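Local structure of putative alpha-L-fucosidase (Bacteroides thetaiotaomicron, 4H41) at residues Lys80-Lys92 with Asp138-Tyr150. The protein is a putative alpha-L-fucosidase with a TIM-barrel fold, probably a glycoside hydrolase acting on host glycans in carbohydrate metabolism. Residues are numbered along the deposited sequence; the frame is centred on the assembly and turned at random.
Sequences KFMTYPSPYLLKK and DNKYVIDEVWKMY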
ATOM      1  N   LYS B  80      12.449  20.953  -6.720  1.00 22.05           N
ATOM      2  CA  LYS B  80      11.866  21.782  -7.803  1.00 22.31           C
ATOM      3  C   LYS B  80      10.339  21.928  -7.739  1.00 23.51           C
ATOM      4  O   LYS B  80       9.774  22.657  -8.543  1.00 25.29           O
ATOM      5  CB  LYS B  80      12.292  21.265  -9.162  1.00 25.04           C
ATOM      6  CG  LYS B  80      13.790  21.483  -9.368  1.00 28.98           C
ATOM      7  CD  LYS B  80      14.240  21.222 -10.806  1.00 33.76           C
ATOM      8  CE  LYS B  80      15.617  21.781 -11.037  1.00 42.54           C
ATOM      9  NZ  LYS B  80      16.068  21.601 -12.443  1.00 41.76           N
ATOM     10  N   PHE B  81       9.694  21.329  -6.761  1.00 22.04           N
ATOM     11  CA  PHE B  81       8.238  21.449  -6.601  1.00 21.74           C
ATOM     12  C   PHE B  81       7.919  22.578  -5.626  1.00 25.88           C
ATOM     13  O   PHE B  81       8.636  22.772  -4.644  1.00 22.35           O
ATOM     14  CB  PHE B  81       7.623  20.130  -6.145  1.00 22.60           C
ATOM     15  CG  PHE B  81       7.589  19.106  -7.244  1.00 24.03           C
ATOM     16  CD1 PHE B  81       6.554  19.092  -8.164  1.00 28.57           C
ATOM     17  CD2 PHE B  81       8.647  18.236  -7.432  1.00 25.99           C
ATOM     18  CE1 PHE B  81       6.567  18.211  -9.241  1.00 28.30           C
ATOM     19  CE2 PHE B  81       8.623  17.295  -8.467  1.00 28.81           C
ATOM     20  CZ  PHE B  81       7.631  17.350  -9.418  1.00 26.52           C
HETATM   21  N   MSE B  82       6.849  23.338  -5.912  1.00 21.79           N
HETATM   22  CA  MSE B  82       6.427  24.443  -5.070  1.00 20.39           C
HETATM   23  C   MSE B  82       4.907  24.466  -4.936  1.00 25.35           C
HETATM   24  O   MSE B  82       4.177  23.891  -5.740  1.00 23.47           O
HETATM   25  CB  MSE B  82       6.949  25.782  -5.593  1.00 20.94           C
HETATM   26  CG  MSE B  82       6.361  26.172  -6.929  1.00 25.13           C
HETATM   27 SE   MSE B  82       7.135  27.800  -7.679  0.75 34.15          SE
HETATM   28  CE  MSE B  82       8.681  27.077  -8.439  1.00 33.22           C
ATOM     29  N   THR B  83       4.451  25.170  -3.904  1.00 21.57           N
ATOM     30  CA  THR B  83       3.037  25.278  -3.549  1.00 22.01           C
ATOM     31  C   THR B  83       2.401  26.584  -3.975  1.00 25.74           C
ATOM     32  O   THR B  83       1.198  26.754  -3.785  1.00 25.19           O
ATOM     33  CB  THR B  83       2.886  25.140  -2.026  1.00 24.97           C
ATOM     34  OG1 THR B  83       3.546  26.216  -1.369  1.00 21.90           O
ATOM     35  CG2 THR B  83       3.367  23.812  -1.513  1.00 23.01           C
ATOM     36  N   TYR B  84       3.187  27.535  -4.462  1.00 23.58           N
ATOM     37  CA  TYR B  84       2.674  28.842  -4.881  1.00 23.68           C
ATOM     38  C   TYR B  84       3.590  29.386  -6.005  1.00 28.39           C
ATOM     39  O   TYR B  84       4.717  28.895  -6.132  1.00 26.95           O
ATOM     40  CB  TYR B  84       2.618  29.795  -3.675  1.00 24.17           C
ATOM     41  CG  TYR B  84       3.974  30.265  -3.198  1.00 25.14           C
ATOM     42  CD1 TYR B  84       4.777  29.449  -2.413  1.00 25.92           C
ATOM     43  CD2 TYR B  84       4.459  31.522  -3.542  1.00 27.29           C
ATOM     44  CE1 TYR B  84       6.045  29.857  -2.009  1.00 25.96           C
ATOM     45  CE2 TYR B  84       5.712  31.955  -3.113  1.00 27.94           C
ATOM     46  CZ  TYR B  84       6.474  31.140  -2.289  1.00 28.14           C
ATOM     47  OH  TYR B  84       7.755  31.492  -1.958  1.00 29.79           O
ATOM     48  N   PRO B  85       3.155  30.409  -6.767  1.00 27.12           N
ATOM     49  CA  PRO B  85       3.964  30.890  -7.903  1.00 27.54           C
ATOM     50  C   PRO B  85       5.068  31.826  -7.441  1.00 32.14           C
ATOM     51  O   PRO B  85       4.965  33.039  -7.576  1.00 30.29           O
ATOM     52  CB  PRO B  85       2.934  31.581  -8.804  1.00 30.67           C
ATOM     53  CG  PRO B  85       1.895  32.064  -7.869  1.00 34.21           C
ATOM     54  CD  PRO B  85       1.831  31.057  -6.745  1.00 29.24           C
ATOM     55  N   SER B  86       6.113  31.242  -6.858  1.00 28.94           N
ATOM     56  CA  SER B  86       7.253  31.973  -6.305  1.00 28.01           C
ATOM     57  C   SER B  86       8.106  32.626  -7.379  1.00 30.33           C
ATOM     58  O   SER B  86       8.806  31.908  -8.082  1.00 26.85           O
ATOM     59  CB  SER B  86       8.141  31.012  -5.512  1.00 26.85           C
ATOM     60  OG  SER B  86       9.421  31.557  -5.229  1.00 26.28           O
ATOM     61  N   PRO B  87       8.185  33.975  -7.472  1.00 29.65           N
ATOM     62  CA  PRO B  87       9.086  34.572  -8.468  1.00 30.82           C
ATOM     63  C   PRO B  87      10.533  34.105  -8.277  1.00 33.39           C
ATOM     64  O   PRO B  87      11.205  33.789  -9.243  1.00 31.39           O
ATOM     65  CB  PRO B  87       8.942  36.091  -8.224  1.00 33.76           C
ATOM     66  CG  PRO B  87       7.629  36.232  -7.583  1.00 38.36           C
ATOM     67  CD  PRO B  87       7.423  35.011  -6.753  1.00 32.98           C
ATOM     68  N   TYR B  88      10.983  33.957  -7.029  1.00 30.47           N
ATOM     69  CA  TYR B  88      12.355  33.518  -6.761  1.00 30.10           C
ATOM     70  C   TYR B  88      12.604  32.077  -7.208  1.00 30.70           C
ATOM     71  O   TYR B  88      13.573  31.832  -7.922  1.00 30.55           O
ATOM     72  CB  TYR B  88      12.684  33.675  -5.266  1.00 31.74           C
ATOM     73  CG  TYR B  88      14.027  33.095  -4.881  1.00 33.05           C
ATOM     74  CD1 TYR B  88      15.203  33.765  -5.175  1.00 36.28           C
ATOM     75  CD2 TYR B  88      14.119  31.877  -4.220  1.00 30.87           C
ATOM     76  CE1 TYR B  88      16.442  33.243  -4.811  1.00 35.66           C
ATOM     77  CE2 TYR B  88      15.351  31.327  -3.887  1.00 30.06           C
ATOM     78  CZ  TYR B  88      16.512  32.021  -4.168  1.00 37.30           C
ATOM     79  OH  TYR B  88      17.739  31.520  -3.805  1.00 36.81           O
ATOM     80  N   LEU B  89      11.763  31.120  -6.772  1.00 28.31           N
ATOM     81  CA  LEU B  89      11.976  29.714  -7.110  1.00 28.27           C
ATOM     82  C   LEU B  89      11.789  29.469  -8.610  1.00 31.57           C
ATOM     83  O   LEU B  89      12.520  28.675  -9.183  1.00 30.16           O
ATOM     84  CB  LEU B  89      11.058  28.804  -6.296  1.00 27.40           C
ATOM     85  CG  LEU B  89      11.285  28.804  -4.767  1.00 30.13           C
ATOM     86  CD1 LEU B  89      10.234  27.994  -4.063  1.00 28.88           C
ATOM     87  CD2 LEU B  89      12.684  28.280  -4.397  1.00 29.44           C
ATOM     88  N   LEU B  90      10.898  30.219  -9.262  1.00 28.49           N
ATOM     89  CA  LEU B  90      10.738  30.098 -10.712  1.00 27.99           C
ATOM     90  C   LEU B  90      12.015  30.548 -11.434  1.00 31.72           C
ATOM     91  O   LEU B  90      12.432  29.903 -12.400  1.00 30.97           O
ATOM     92  CB  LEU B  90       9.537  30.912 -11.195  1.00 29.33           C
ATOM     93  CG  LEU B  90       8.183  30.298 -10.850  1.00 31.85           C
ATOM     94  CD1 LEU B  90       7.069  31.337 -11.020  1.00 31.39           C
ATOM     95  CD2 LEU B  90       7.901  29.046 -11.706  1.00 36.59           C
ATOM     96  N   LYS B  91      12.675  31.605 -10.944  1.00 30.77           N
ATOM     97  CA  LYS B  91      13.945  32.062 -11.530  1.00 32.84           C
ATOM     98  C   LYS B  91      15.058  31.037 -11.325  1.00 38.25           C
ATOM     99  O   LYS B  91      15.949  30.951 -12.158  1.00 37.87           O
ATOM    100  CB  LYS B  91      14.396  33.415 -10.957  1.00 35.97           C
ATOM    101  CG  LYS B  91      13.572  34.588 -11.439  1.00 52.03           C
ATOM    102  CD  LYS B  91      13.977  35.921 -10.752  1.00 62.18           C
ATOM    103  CE  LYS B  91      12.824  36.564 -10.004  1.00 82.05           C
ATOM    104  NZ  LYS B  91      13.127  37.946  -9.548  1.00 89.29           N
ATOM    105  N   LYS B  92      14.975  30.229 -10.270  1.00 36.59           N
ATOM    106  CA  LYS B  92      15.943  29.171  -9.984  1.00 37.37           C
ATOM    107  C   LYS B  92      15.636  27.859 -10.759  1.00 43.00           C
ATOM    108  O   LYS B  92      16.329  26.875 -10.545  1.00 45.61           O
ATOM    109  CB  LYS B  92      16.009  28.897  -8.460  1.00 38.39           C
ATOM    110  CG  LYS B  92      16.541  30.085  -7.642  1.00 49.04           C
ATOM    111  CD  LYS B  92      18.064  30.231  -7.784  1.00 54.74           C
ATOM    112  CE  LYS B  92      18.579  31.597  -7.425  1.00 61.92           C
ATOM    113  NZ  LYS B  92      20.058  31.665  -7.558  1.00 69.16           N
ATOM    114  N   ASP B 138      17.915  30.159   0.393  1.00 26.70           N
ATOM    115  CA  ASP B 138      16.649  30.229  -0.394  1.00 24.57           C
ATOM    116  C   ASP B 138      15.515  30.744   0.464  1.00 25.81           C
ATOM    117  O   ASP B 138      14.678  31.487  -0.030  1.00 23.00           O
ATOM    118  CB  ASP B 138      16.256  28.880  -0.979  1.00 25.86           C
ATOM    119  CG  ASP B 138      17.173  28.353  -2.074  1.00 31.77           C
ATOM    120  OD1 ASP B 138      17.810  29.166  -2.765  1.00 30.66           O
ATOM    121  OD2 ASP B 138      17.340  27.148  -2.154  1.00 34.23           O
ATOM    122  N   ASN B 139      15.495  30.376   1.772  1.00 24.82           N
ATOM    123  CA  ASN B 139      14.432  30.843   2.642  1.00 23.98           C
ATOM    124  C   ASN B 139      14.544  32.342   2.906  1.00 25.37           C
ATOM    125  O   ASN B 139      13.510  32.936   3.153  1.00 26.24           O
ATOM    126  CB  ASN B 139      14.338  30.071   3.917  1.00 23.20           C
ATOM    127  CG  ASN B 139      13.562  28.816   3.700  1.00 25.62           C
ATOM    128  OD1 ASN B 139      12.351  28.855   3.359  1.00 23.10           O
ATOM    129  ND2 ASN B 139      14.235  27.688   3.757  1.00 22.83           N
ATOM    130  N   LYS B 140      15.732  32.977   2.765  1.00 24.17           N
ATOM    131  CA  LYS B 140      15.793  34.434   2.877  1.00 26.32           C
ATOM    132  C   LYS B 140      14.889  35.098   1.841  1.00 29.43           C
ATOM    133  O   LYS B 140      14.212  36.079   2.160  1.00 31.57           O
ATOM    134  CB  LYS B 140      17.221  34.974   2.723  1.00 28.03           C
ATOM    135  CG  LYS B 140      18.176  34.492   3.784  1.00 40.59           C
ATOM    136  CD  LYS B 140      19.400  35.359   3.847  1.00 54.82           C
ATOM    137  CE  LYS B 140      20.426  34.715   4.740  1.00 77.25           C
ATOM    138  NZ  LYS B 140      21.536  35.628   5.113  1.00 98.39           N
ATOM    139  N   TYR B 141      14.862  34.564   0.624  1.00 26.45           N
ATOM    140  CA  TYR B 141      14.037  35.104  -0.457  1.00 26.61           C
ATOM    141  C   TYR B 141      12.597  34.680  -0.312  1.00 28.46           C
ATOM    142  O   TYR B 141      11.710  35.490  -0.540  1.00 28.73           O
ATOM    143  CB  TYR B 141      14.561  34.648  -1.817  1.00 28.47           C
ATOM    144  CG  TYR B 141      15.933  35.191  -2.104  1.00 34.72           C
ATOM    145  CD1 TYR B 141      16.100  36.444  -2.687  1.00 39.53           C
ATOM    146  CD2 TYR B 141      17.068  34.488  -1.736  1.00 36.35           C
ATOM    147  CE1 TYR B 141      17.368  36.957  -2.947  1.00 40.71           C
ATOM    148  CE2 TYR B 141      18.340  34.995  -1.969  1.00 39.64           C
ATOM    149  CZ  TYR B 141      18.489  36.236  -2.571  1.00 51.52           C
ATOM    150  OH  TYR B 141      19.748  36.737  -2.797  1.00 56.42           O
ATOM    151  N   VAL B 142      12.354  33.411   0.068  1.00 25.31           N
ATOM    152  CA  VAL B 142      10.998  32.884   0.231  1.00 23.30           C
ATOM    153  C   VAL B 142      10.261  33.634   1.328  1.00 26.98           C
ATOM    154  O   VAL B 142       9.126  34.064   1.106  1.00 27.47           O
ATOM    155  CB  VAL B 142      11.006  31.357   0.482  1.00 23.69           C
ATOM    156  CG1 VAL B 142       9.639  30.848   0.968  1.00 21.87           C
ATOM    157  CG2 VAL B 142      11.445  30.595  -0.782  1.00 23.81           C
ATOM    158  N   ILE B 143      10.862  33.740   2.518  1.00 24.15           N
ATOM    159  CA  ILE B 143      10.243  34.477   3.616  1.00 24.33           C
ATOM    160  C   ILE B 143       9.886  35.906   3.170  1.00 28.26           C
ATOM    161  O   ILE B 143       8.768  36.337   3.407  1.00 28.97           O
ATOM    162  CB  ILE B 143      11.154  34.473   4.869  1.00 24.96           C
ATOM    163  CG1 ILE B 143      11.284  33.026   5.433  1.00 23.09           C
ATOM    164  CG2 ILE B 143      10.620  35.432   5.974  1.00 27.81           C
ATOM    165  CD1 ILE B 143      12.541  32.811   6.383  1.00 21.63           C
ATOM    166  N   ASP B 144      10.807  36.613   2.529  1.00 27.23           N
ATOM    167  CA  ASP B 144      10.587  38.004   2.089  1.00 28.18           C
ATOM    168  C   ASP B 144       9.387  38.119   1.123  1.00 32.82           C
ATOM    169  O   ASP B 144       8.473  38.903   1.370  1.00 30.66           O
ATOM    170  CB  ASP B 144      11.834  38.553   1.420  1.00 30.88           C
ATOM    171  CG  ASP B 144      11.597  39.895   0.725  1.00 46.01           C
ATOM    172  OD1 ASP B 144      11.242  40.876   1.431  1.00 42.84           O
ATOM    173  OD2 ASP B 144      11.665  39.937  -0.545  1.00 54.21           O
ATOM    174  N   GLU B 145       9.330  37.268   0.109  1.00 31.64           N
ATOM    175  CA  GLU B 145       8.263  37.388  -0.905  1.00 31.07           C
ATOM    176  C   GLU B 145       6.922  36.907  -0.366  1.00 30.36           C
ATOM    177  O   GLU B 145       5.894  37.510  -0.653  1.00 28.67           O
ATOM    178  CB  GLU B 145       8.648  36.677  -2.232  1.00 32.41           C
ATOM    179  CG  GLU B 145       8.721  35.180  -2.162  1.00 36.66           C
ATOM    180  CD  GLU B 145       9.130  34.451  -3.427  1.00 44.67           C
ATOM    181  OE1 GLU B 145       9.731  35.058  -4.340  1.00 34.68           O
ATOM    182  OE2 GLU B 145       8.885  33.229  -3.470  1.00 33.71           O
ATOM    183  N   VAL B 146       6.931  35.877   0.463  1.00 28.23           N
ATOM    184  CA  VAL B 146       5.718  35.336   1.038  1.00 26.43           C
ATOM    185  C   VAL B 146       5.073  36.317   2.031  1.00 29.10           C
ATOM    186  O   VAL B 146       3.855  36.420   2.053  1.00 29.04           O
ATOM    187  CB  VAL B 146       6.019  33.947   1.646  1.00 30.39           C
ATOM    188  CG1 VAL B 146       5.025  33.568   2.705  1.00 30.40           C
ATOM    189  CG2 VAL B 146       6.060  32.916   0.520  1.00 29.07           C
ATOM    190  N   TRP B 147       5.843  37.034   2.824  1.00 29.46           N
ATOM    191  CA  TRP B 147       5.253  38.061   3.697  1.00 29.47           C
ATOM    192  C   TRP B 147       4.556  39.134   2.848  1.00 31.59           C
ATOM    193  O   TRP B 147       3.434  39.539   3.141  1.00 30.95           O
ATOM    194  CB  TRP B 147       6.287  38.734   4.607  1.00 29.17           C
ATOM    195  CG  TRP B 147       5.615  39.661   5.576  1.00 30.78           C
ATOM    196  CD1 TRP B 147       5.596  41.031   5.533  1.00 34.93           C
ATOM    197  CD2 TRP B 147       4.662  39.279   6.575  1.00 30.24           C
ATOM    198  NE1 TRP B 147       4.748  41.523   6.501  1.00 34.27           N
ATOM    199  CE2 TRP B 147       4.170  40.468   7.163  1.00 36.39           C
ATOM    200  CE3 TRP B 147       4.247  38.045   7.098  1.00 31.00           C
ATOM    201  CZ2 TRP B 147       3.207  40.452   8.177  1.00 36.13           C
ATOM    202  CZ3 TRP B 147       3.277  38.037   8.084  1.00 32.89           C
ATOM    203  CH2 TRP B 147       2.801  39.229   8.639  1.00 34.64           C
ATOM    204  N   LYS B 148       5.202  39.550   1.765  1.00 29.96           N
ATOM    205  CA  LYS B 148       4.638  40.589   0.899  1.00 30.91           C
ATOM    206  C   LYS B 148       3.436  40.107   0.110  1.00 34.27           C
ATOM    207  O   LYS B 148       2.451  40.829   0.001  1.00 31.68           O
ATOM    208  CB  LYS B 148       5.701  41.115  -0.067  1.00 35.84           C
ATOM    209  CG  LYS B 148       6.770  41.940   0.655  1.00 57.15           C
ATOM    210  CD  LYS B 148       8.025  42.144  -0.196  1.00 72.49           C
HETATM  211  N   MSE B 149       3.512  38.891  -0.428  1.00 30.13           N
HETATM  212  CA  MSE B 149       2.456  38.340  -1.284  1.00 28.46           C
HETATM  213  C   MSE B 149       1.253  37.831  -0.487  1.00 31.32           C
HETATM  214  O   MSE B 149       0.129  37.955  -0.945  1.00 32.55           O
HETATM  215  CB  MSE B 149       3.019  37.190  -2.130  1.00 28.61           C
HETATM  216  CG  MSE B 149       4.028  37.639  -3.190  1.00 35.27           C
HETATM  217 SE   MSE B 149       4.977  36.046  -3.922  0.75 40.44          SE
HETATM  218  CE  MSE B 149       3.459  35.339  -4.961  1.00 36.96           C
ATOM    219  N   TYR B 150       1.491  37.261   0.691  1.00 27.09           N
ATOM    220  CA  TYR B 150       0.441  36.627   1.496  1.00 25.90           C
ATOM    221  C   TYR B 150       0.305  37.164   2.929  1.00 30.22           C
ATOM    222  O   TYR B 150      -0.809  37.418   3.360  1.00 30.69           O
ATOM    223  CB  TYR B 150       0.712  35.102   1.562  1.00 25.45           C
ATOM    224  CG  TYR B 150       0.771  34.463   0.196  1.00 26.40           C
ATOM    225  CD1 TYR B 150      -0.392  34.193  -0.520  1.00 26.88           C
ATOM    226  CD2 TYR B 150       1.984  34.077  -0.366  1.00 26.16           C
ATOM    227  CE1 TYR B 150      -0.342  33.697  -1.820  1.00 25.35           C
ATOM    228  CE2 TYR B 150       2.047  33.577  -1.666  1.00 26.50           C
ATOM    229  CZ  TYR B 150       0.876  33.344  -2.369  1.00 26.56           C
ATOM    230  OH  TYR B 150       0.937  32.865  -3.631  1.00 26.96           O
TER
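Tyr84 meets Val146 and Tyr150 at the apolar centre: Val146 CG2 lies 3.3 Å from Tyr84 CZ, and Tyr150 turns its ring edge to the Tyr84 face in an offset edge-to-face pair with planes at 90°. At the edge of the Tyr84 ring, selenomethionine Met149 makes a Met-aromatic contact, its SE 5.5 Å from the ring centroid, while the same SE touches Pro87 CD. A second aromatic pair, Tyr88 on Tyr141, is an offset stack with centroids 4.3 Å apart and planes only 3° from parallel; Tyr141 CB sits over the middle of the Tyr88 ring, and Lys92 CG lies toward the rim of the opposite face. With CG anti to the backbone N (chi1 173°), Tyr88 reaches along the helix 136-151 so that its OH donates to Asp138 OD1 at 2.6 Å. A leucine here has neither ring nor hydroxyl, which would probably leave Asp138 OD1 without this partner and the Tyr141 ring freer to turn. The polar edge centres on Glu145, whose OE2 accepts from Tyr84 OH (2.6 Å) through its anti lone pair and from Ser86 OG (2.5 Å, closer than usual for such a bond), while OE1 uses its syn lone pair for Tyr88 N (3.2 Å). Ser86 OG in turn accepts from Leu89 N as N-cap, so the carboxylate and the cap together tie down the start of helix 87-91. Arg125 forms a salt bridge with Asp138, and Tyr150 OH bonds Asp100. The short helix thus packs outside the barrel against helix 136-151, with helix 101-111 beside Tyr84 and Tyr150 and strand 157-162 behind Val146.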